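Poly(A) ribonuclease pop2 (Schizosaccharomyces pombe, PDB 3G0Z) removes adenylate residues from the 3' end of mRNA poly(A) tails as the metal-dependent catalytic exonuclease of the CCR4-NOT deadenylase complex. Local coordinates at residues P46-D51 with V162-F167; G89-D94 with S240-T245. All coordinates share one frame; numbering follows the deposited sequence.

Contact 1 (P46-D51 with V162-F167); sequences PVVSMD and VTWITF. With ZN (zinc ion), chain B.
Val48 and Trp164 meet side by side on one face of a parallel strand pair. Four N-H···O bonds join 46-51 to 162-167: Pro46 O takes Thr163 N, Thr163 O takes Val48 N, Val48 O takes Ile165 N, and Ile165 O takes Met50 N. Val48 N reaches Thr163 O at 2.7 Å.

Packing is close around the indole. With Val48 CG1 anti to the backbone N (chi1 -178°), that methyl sits over one face of the six-membered ring, 3.8 Å from its centroid, a CH-pi contact only 11° off the normal. Met50 approaches obliquely, bending at its third torsion (41°); its CE lies 3.7 Å from Trp164 CZ3 and 3.6 Å from Thr166 CG2. Leu156 O accepts the indole N-H. Were Trp164 an alanine, Val48 CG1 and Met50 CE would probably face a gap, and Leu156 O would lose its N-H donor. Across the sheet, Val47 CG1 rests 3.8 Å from Ile165 CG1.

Toward the metal end the strands part: the CA atoms of Met50 and Thr166 are 5.4 Å apart, and a water bridges Met50 O and Phe167 N. Just beyond, Asp51 OD2 binds zinc at 2.2 Å, while OD1 accepts a bond from a water that also ligates the metal. Apolar packing and backbone bonds thus probably hold the strand in place while its end presents Asp51 to the zinc.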
ATOM      1  N   PRO A  46       6.283  -6.804 -13.478  1.00 27.46           N
ATOM      2  CA  PRO A  46       7.228  -6.541 -12.389  1.00 31.27           C
ATOM      3  C   PRO A  46       6.964  -5.237 -11.661  1.00 28.15           C
ATOM      4  O   PRO A  46       7.749  -4.878 -10.791  1.00 31.20           O
ATOM      5  CB  PRO A  46       8.586  -6.440 -13.105  1.00 32.65           C
ATOM      6  CG  PRO A  46       8.321  -6.672 -14.575  1.00 30.27           C
ATOM      7  CD  PRO A  46       6.860  -6.496 -14.797  1.00 30.15           C
ATOM      8  N   VAL A  47       5.914  -4.516 -12.031  1.00 28.43           N
ATOM      9  CA  VAL A  47       5.567  -3.285 -11.321  1.00 26.09           C
ATOM     10  C   VAL A  47       4.388  -3.544 -10.375  1.00 28.42           C
ATOM     11  O   VAL A  47       3.288  -3.885 -10.817  1.00 26.56           O
ATOM     12  CB  VAL A  47       5.243  -2.148 -12.303  1.00 30.53           C
ATOM     13  CG1 VAL A  47       4.853  -0.871 -11.556  1.00 28.10           C
ATOM     14  CG2 VAL A  47       6.451  -1.901 -13.223  1.00 30.07           C
ATOM     15  N   VAL A  48       4.627  -3.400  -9.074  1.00 24.26           N
ATOM     16  CA  VAL A  48       3.595  -3.656  -8.062  1.00 25.02           C
ATOM     17  C   VAL A  48       3.078  -2.339  -7.498  1.00 23.73           C
ATOM     18  O   VAL A  48       3.847  -1.559  -6.938  1.00 26.39           O
ATOM     19  CB  VAL A  48       4.134  -4.529  -6.891  1.00 23.84           C
ATOM     20  CG1 VAL A  48       3.035  -4.830  -5.885  1.00 26.62           C
ATOM     21  CG2 VAL A  48       4.745  -5.834  -7.424  1.00 25.54           C
ATOM     22  N   SER A  49       1.782  -2.092  -7.641  1.00 22.52           N
ATOM     23  CA  SER A  49       1.162  -0.936  -6.994  1.00 25.46           C
ATOM     24  C   SER A  49       0.392  -1.382  -5.764  1.00 25.03           C
ATOM     25  O   SER A  49      -0.378  -2.345  -5.802  1.00 27.85           O
ATOM     26  CB  SER A  49       0.243  -0.177  -7.960  1.00 26.01           C
ATOM     27  OG  SER A  49       0.991   0.300  -9.067  1.00 33.92           O
ATOM     28  N   MET A  50       0.593  -0.679  -4.666  1.00 24.49           N
ATOM     29  CA  MET A  50      -0.038  -1.093  -3.434  1.00 26.71           C
ATOM     30  C   MET A  50      -0.837   0.017  -2.759  1.00 25.74           C
ATOM     31  O   MET A  50      -0.505   1.194  -2.851  1.00 26.10           O
ATOM     32  CB  MET A  50       0.996  -1.612  -2.456  1.00 29.27           C
ATOM     33  CG  MET A  50       0.407  -1.766  -1.062  1.00 33.05           C
ATOM     34  SD  MET A  50       1.622  -2.177   0.182  1.00 42.79           S
ATOM     35  CE  MET A  50       2.996  -1.139  -0.286  1.00 26.45           C
ATOM     36  N   ASP A  51      -1.890  -0.393  -2.066  1.00 26.84           N
ATOM     37  CA  ASP A  51      -2.609   0.483  -1.180  1.00 26.87           C
ATOM     38  C   ASP A  51      -3.046  -0.314   0.067  1.00 30.47           C
ATOM     39  O   ASP A  51      -3.113  -1.552   0.023  1.00 28.87           O
ATOM     40  CB  ASP A  51      -3.818   1.046  -1.893  1.00 27.72           C
ATOM     41  CG  ASP A  51      -4.627   1.928  -0.993  1.00 36.44           C
ATOM     42  OD1 ASP A  51      -4.131   3.019  -0.672  1.00 34.87           O
ATOM     43  OD2 ASP A  51      -5.727   1.510  -0.576  1.00 35.79           O
ATOM     44  N   VAL A 162      11.965  -5.670  -9.195  1.00 33.21           N
ATOM     45  CA  VAL A 162      10.549  -5.325  -8.995  1.00 31.45           C
ATOM     46  C   VAL A 162      10.414  -3.872  -8.555  1.00 30.16           C
ATOM     47  O   VAL A 162      11.202  -3.394  -7.737  1.00 32.55           O
ATOM     48  CB  VAL A 162       9.890  -6.258  -7.939  1.00 30.17           C
ATOM     49  CG1 VAL A 162       8.479  -5.767  -7.561  1.00 25.52           C
ATOM     50  CG2 VAL A 162       9.837  -7.682  -8.461  1.00 32.07           C
ATOM     51  N   THR A 163       9.438  -3.164  -9.107  1.00 29.90           N
ATOM     52  CA  THR A 163       9.185  -1.780  -8.716  1.00 28.47           C
ATOM     53  C   THR A 163       7.914  -1.700  -7.866  1.00 27.42           C
ATOM     54  O   THR A 163       6.853  -2.177  -8.270  1.00 24.74           O
ATOM     55  CB  THR A 163       9.062  -0.851  -9.951  1.00 31.53           C
ATOM     56  OG1 THR A 163      10.249  -0.946 -10.749  1.00 30.78           O
ATOM     57  CG2 THR A 163       8.885   0.620  -9.535  1.00 29.89           C
ATOM     58  N   TRP A 164       8.019  -1.129  -6.675  1.00 27.27           N
ATOM     59  CA  TRP A 164       6.821  -0.885  -5.871  1.00 26.01           C
ATOM     60  C   TRP A 164       6.366   0.574  -6.004  1.00 26.67           C
ATOM     61  O   TRP A 164       7.191   1.496  -5.947  1.00 26.80           O
ATOM     62  CB  TRP A 164       7.071  -1.221  -4.400  1.00 24.27           C
ATOM     63  CG  TRP A 164       7.052  -2.698  -4.070  1.00 25.76           C
ATOM     64  CD1 TRP A 164       8.035  -3.607  -4.339  1.00 25.76           C
ATOM     65  CD2 TRP A 164       6.011  -3.421  -3.414  1.00 23.52           C
ATOM     66  NE1 TRP A 164       7.676  -4.840  -3.883  1.00 26.47           N
ATOM     67  CE2 TRP A 164       6.441  -4.759  -3.304  1.00 25.84           C
ATOM     68  CE3 TRP A 164       4.767  -3.069  -2.887  1.00 25.81           C
ATOM     69  CZ2 TRP A 164       5.658  -5.754  -2.714  1.00 27.01           C
ATOM     70  CZ3 TRP A 164       3.998  -4.054  -2.277  1.00 26.84           C
ATOM     71  CH2 TRP A 164       4.445  -5.384  -2.204  1.00 24.57           C
ATOM     72  N   ILE A 165       5.059   0.776  -6.177  1.00 22.58           N
ATOM     73  CA  ILE A 165       4.475   2.110  -6.284  1.00 28.42           C
ATOM     74  C   ILE A 165       3.399   2.289  -5.210  1.00 28.19           C
ATOM     75  O   ILE A 165       2.587   1.402  -4.995  1.00 25.96           O
ATOM     76  CB  ILE A 165       3.788   2.319  -7.643  1.00 26.93           C
ATOM     77  CG1 ILE A 165       4.608   1.712  -8.772  1.00 33.06           C
ATOM     78  CG2 ILE A 165       3.616   3.784  -7.914  1.00 29.81           C
ATOM     79  CD1 ILE A 165       5.869   2.453  -9.024  1.00 31.40           C
ATOM     80  N   THR A 166       3.382   3.447  -4.556  1.00 28.69           N
ATOM     81  CA  THR A 166       2.419   3.708  -3.494  1.00 29.34           C
ATOM     82  C   THR A 166       2.140   5.203  -3.465  1.00 32.94           C
ATOM     83  O   THR A 166       3.027   6.001  -3.746  1.00 36.46           O
ATOM     84  CB  THR A 166       2.990   3.341  -2.115  1.00 35.52           C
ATOM     85  OG1 THR A 166       4.115   4.187  -1.833  1.00 42.89           O
ATOM     86  CG2 THR A 166       3.459   1.906  -2.072  1.00 35.83           C
ATOM     87  N   PHE A 167       0.914   5.576  -3.124  1.00 32.21           N
ATOM     88  CA  PHE A 167       0.588   6.966  -2.829  1.00 33.16           C
ATOM     89  C   PHE A 167       0.735   7.101  -1.323  1.00 41.84           C
ATOM     90  O   PHE A 167       0.305   6.221  -0.581  1.00 43.58           O
ATOM     91  CB  PHE A 167      -0.851   7.257  -3.244  1.00 33.22           C
ATOM     92  CG  PHE A 167      -1.173   8.715  -3.357  1.00 33.62           C
ATOM     93  CD1 PHE A 167      -0.925   9.399  -4.533  1.00 36.89           C
ATOM     94  CD2 PHE A 167      -1.755   9.392  -2.295  1.00 42.63           C
ATOM     95  CE1 PHE A 167      -1.231  10.746  -4.651  1.00 40.72           C
ATOM     96  CE2 PHE A 167      -2.067  10.742  -2.397  1.00 45.81           C
ATOM     97  CZ  PHE A 167      -1.806  11.421  -3.583  1.00 44.08           C
TER
HETATM   98 ZN    ZN B 333      -7.051   3.099   0.308  1.00 61.31          ZN
HETATM   99  O   HOH W   1      -1.274   3.813  -3.069  1.00 31.87           O
HETATM  100  O   HOH W   2      -5.317   4.571   1.381  1.00 52.12           O

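Contact 2 (G89-D94 with S240-T245); sequences GLALSD and SDALLT. With ZN (zinc ion), chain B.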
ATOM      1  N   GLY A  89      -4.190  -3.959  -0.993  1.00 26.25           N
ATOM      2  CA  GLY A  89      -4.415  -4.156  -2.413  1.00 24.73           C
ATOM      3  C   GLY A  89      -3.086  -4.212  -3.144  1.00 25.40           C
ATOM      4  O   GLY A  89      -2.191  -3.388  -2.914  1.00 25.98           O
ATOM      5  N   LEU A  90      -2.934  -5.207  -4.005  1.00 23.38           N
ATOM      6  CA  LEU A  90      -1.776  -5.247  -4.892  1.00 28.41           C
ATOM      7  C   LEU A  90      -2.223  -5.331  -6.345  1.00 26.09           C
ATOM      8  O   LEU A  90      -2.948  -6.255  -6.726  1.00 26.26           O
ATOM      9  CB  LEU A  90      -0.876  -6.427  -4.561  1.00 24.33           C
ATOM     10  CG  LEU A  90      -0.288  -6.554  -3.155  1.00 25.88           C
ATOM     11  CD1 LEU A  90       0.451  -7.884  -3.032  1.00 28.86           C
ATOM     12  CD2 LEU A  90       0.654  -5.382  -2.860  1.00 24.25           C
ATOM     13  N   ALA A  91      -1.789  -4.370  -7.152  1.00 25.01           N
ATOM     14  CA  ALA A  91      -2.066  -4.401  -8.592  1.00 28.62           C
ATOM     15  C   ALA A  91      -0.764  -4.551  -9.386  1.00 28.85           C
ATOM     16  O   ALA A  91       0.148  -3.748  -9.232  1.00 29.04           O
ATOM     17  CB  ALA A  91      -2.799  -3.134  -9.013  1.00 28.46           C
ATOM     18  N   LEU A  92      -0.681  -5.577 -10.230  1.00 25.64           N
ATOM     19  CA  LEU A  92       0.523  -5.822 -11.026  1.00 23.38           C
ATOM     20  C   LEU A  92       0.384  -5.216 -12.410  1.00 28.24           C
ATOM     21  O   LEU A  92      -0.710  -5.220 -12.992  1.00 28.02           O
ATOM     22  CB  LEU A  92       0.758  -7.326 -11.166  1.00 25.76           C
ATOM     23  CG  LEU A  92       1.597  -8.065 -10.124  1.00 29.88           C
ATOM     24  CD1 LEU A  92       1.212  -7.708  -8.702  1.00 29.39           C
ATOM     25  CD2 LEU A  92       1.479  -9.571 -10.352  1.00 29.69           C
ATOM     26  N   SER A  93       1.492  -4.695 -12.937  1.00 27.88           N
ATOM     27  CA  SER A  93       1.546  -4.203 -14.312  1.00 29.10           C
ATOM     28  C   SER A  93       2.883  -4.561 -14.920  1.00 30.93           C
ATOM     29  O   SER A  93       3.875  -4.721 -14.193  1.00 28.17           O
ATOM     30  CB  SER A  93       1.408  -2.675 -14.346  1.00 30.66           C
ATOM     31  OG  SER A  93       0.399  -2.235 -13.447  1.00 39.51           O
ATOM     32  N   ASP A  94       2.933  -4.647 -16.247  1.00 30.89           N
ATOM     33  CA  ASP A  94       4.228  -4.692 -16.912  1.00 36.26           C
ATOM     34  C   ASP A  94       4.778  -3.267 -16.992  1.00 39.11           C
ATOM     35  O   ASP A  94       4.141  -2.326 -16.512  1.00 33.65           O
ATOM     36  CB  ASP A  94       4.177  -5.405 -18.281  1.00 37.12           C
ATOM     37  CG  ASP A  94       3.400  -4.629 -19.339  1.00 42.85           C
ATOM     38  OD1 ASP A  94       3.265  -3.394 -19.209  1.00 39.72           O
ATOM     39  OD2 ASP A  94       2.920  -5.265 -20.312  1.00 46.75           O
ATOM     40  N   SER A 240      -9.208  -1.540  -5.243  1.00 33.50           N
ATOM     41  CA  SER A 240      -9.548  -0.475  -6.190  1.00 36.58           C
ATOM     42  C   SER A 240      -8.541   0.678  -6.147  1.00 31.47           C
ATOM     43  O   SER A 240      -8.097   1.170  -7.180  1.00 31.22           O
ATOM     44  CB  SER A 240     -10.960   0.051  -5.897  1.00 39.93           C
ATOM     45  OG  SER A 240     -11.353   1.002  -6.864  1.00 47.37           O
ATOM     46  N   ASP A 241      -8.185   1.110  -4.945  1.00 30.02           N
ATOM     47  CA  ASP A 241      -7.220   2.187  -4.788  1.00 30.90           C
ATOM     48  C   ASP A 241      -5.844   1.780  -5.329  1.00 30.21           C
ATOM     49  O   ASP A 241      -5.121   2.608  -5.879  1.00 30.09           O
ATOM     50  CB  ASP A 241      -7.111   2.606  -3.328  1.00 29.56           C
ATOM     51  CG  ASP A 241      -8.383   3.285  -2.814  1.00 38.16           C
ATOM     52  OD1 ASP A 241      -9.154   3.814  -3.634  1.00 39.70           O
ATOM     53  OD2 ASP A 241      -8.612   3.274  -1.589  1.00 37.20           O
ATOM     54  N   ALA A 242      -5.480   0.510  -5.194  1.00 28.09           N
ATOM     55  CA  ALA A 242      -4.177   0.085  -5.713  1.00 28.02           C
ATOM     56  C   ALA A 242      -4.159   0.151  -7.249  1.00 25.76           C
ATOM     57  O   ALA A 242      -3.176   0.569  -7.862  1.00 26.13           O
ATOM     58  CB  ALA A 242      -3.832  -1.293  -5.228  1.00 24.52           C
ATOM     59  N   LEU A 243      -5.255  -0.268  -7.860  1.00 27.59           N
ATOM     60  CA  LEU A 243      -5.401  -0.192  -9.308  1.00 30.65           C
ATOM     61  C   LEU A 243      -5.317   1.252  -9.797  1.00 29.52           C
ATOM     62  O   LEU A 243      -4.629   1.570 -10.772  1.00 31.21           O
ATOM     63  CB  LEU A 243      -6.738  -0.819  -9.727  1.00 30.45           C
ATOM     64  CG  LEU A 243      -6.955  -0.889 -11.241  1.00 40.48           C
ATOM     65  CD1 LEU A 243      -5.705  -1.426 -11.942  1.00 40.20           C
ATOM     66  CD2 LEU A 243      -8.178  -1.738 -11.567  1.00 44.06           C
ATOM     67  N   LEU A 244      -6.018   2.131  -9.098  1.00 29.23           N
ATOM     68  CA  LEU A 244      -6.055   3.538  -9.446  1.00 32.46           C
ATOM     69  C   LEU A 244      -4.658   4.138  -9.351  1.00 29.94           C
ATOM     70  O   LEU A 244      -4.261   4.968 -10.168  1.00 29.98           O
ATOM     71  CB  LEU A 244      -7.015   4.284  -8.514  1.00 31.86           C
ATOM     72  CG  LEU A 244      -7.345   5.709  -8.956  1.00 40.94           C
ATOM     73  CD1 LEU A 244      -7.894   5.709 -10.372  1.00 40.36           C
ATOM     74  CD2 LEU A 244      -8.324   6.369  -7.989  1.00 40.79           C
ATOM     75  N   THR A 245      -3.917   3.700  -8.343  1.00 28.37           N
ATOM     76  CA  THR A 245      -2.552   4.164  -8.125  1.00 31.02           C
ATOM     77  C   THR A 245      -1.671   3.769  -9.315  1.00 28.50           C
ATOM     78  O   THR A 245      -0.937   4.591  -9.851  1.00 27.45           O
ATOM     79  CB  THR A 245      -1.981   3.592  -6.812  1.00 29.49           C
ATOM     80  OG1 THR A 245      -2.797   4.035  -5.719  1.00 36.72           O
ATOM     81  CG2 THR A 245      -0.558   4.065  -6.580  1.00 30.69           C
TER
HETATM   82 ZN    ZN B 333      -7.051   3.099   0.308  1.00 61.31          ZN
HETATM   83  O   HOH W   2      -5.317   4.571   1.381  1.00 52.12           O
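Helix 238-257, which carries the zinc ligand Asp241, lies against the central sheet of this DEDD-type, RNase H-like nuclease, and strand 89-93 forms part of the surface beneath it. The segment axes approach to 6.7 Å at 35°, a close seat made by small residues. Ala242 points its methyl at the strand backbone, where CB rests 3.5 Å from Gly89 O. A side chain at Gly89 would point toward the helix, and a modelled CB there would fall 3.2 Å from Ala242 CB, consistent with the lack of a side chain allowing this approach.

Two residues along, the roles change. Ala91 directs its own methyl at the helix, its CB reaching Ala242 O and Leu243 CA, each at 3.9 Å, and Leu243 CD1 adds a looser apolar contact. No hydrogen bond crosses between the segments; the strand spends its backbone groups on neighbouring strands, Gly89 and Ala91 bonding to Asp51 and Ser49.

In the mixed sheet, strand 47-53 supplies Asp51 and Glu53, with Asp241 brought to the same site on the helix. With CG anti to its carbonyl carbon (chi1 -68°), Asp241 brings OD2 to the zinc, at 2.5 Å. The other oxygen, OD1, forms a salt bridge with Arg231, a second-shell contact that would be expected to steady the carboxylate. Asp241 O accepts two bonds from Thr245, one turn further along the helix: N at 3.0 Å and OG1 at 2.7 Å; the two donors reach it from opposite faces of the carbonyl plane.

Overall arrangement
Contacts 1 and 2 have centres about 7 Å apart and share the mixed sheet, in which strands 47-53 and 87-93 are antiparallel neighbours. Contact 1 joins 47-53 to 163-166 within that sheet, whereas contact 2 lays helix 238-257 on it. Along the chain the segments alternate, 46-51, 89-94, 162-167, 240-245, so the two connections interlock. They also touch directly: Ser49 CB packs 3.5 Å from Ala242 O, and Asp51 OD2 lies 3.3 Å from Asp241 CB. Zinc and a water bound to it belong to both, which means that the catalytic site is assembled where sheet and helix converge, from residues distant in sequence.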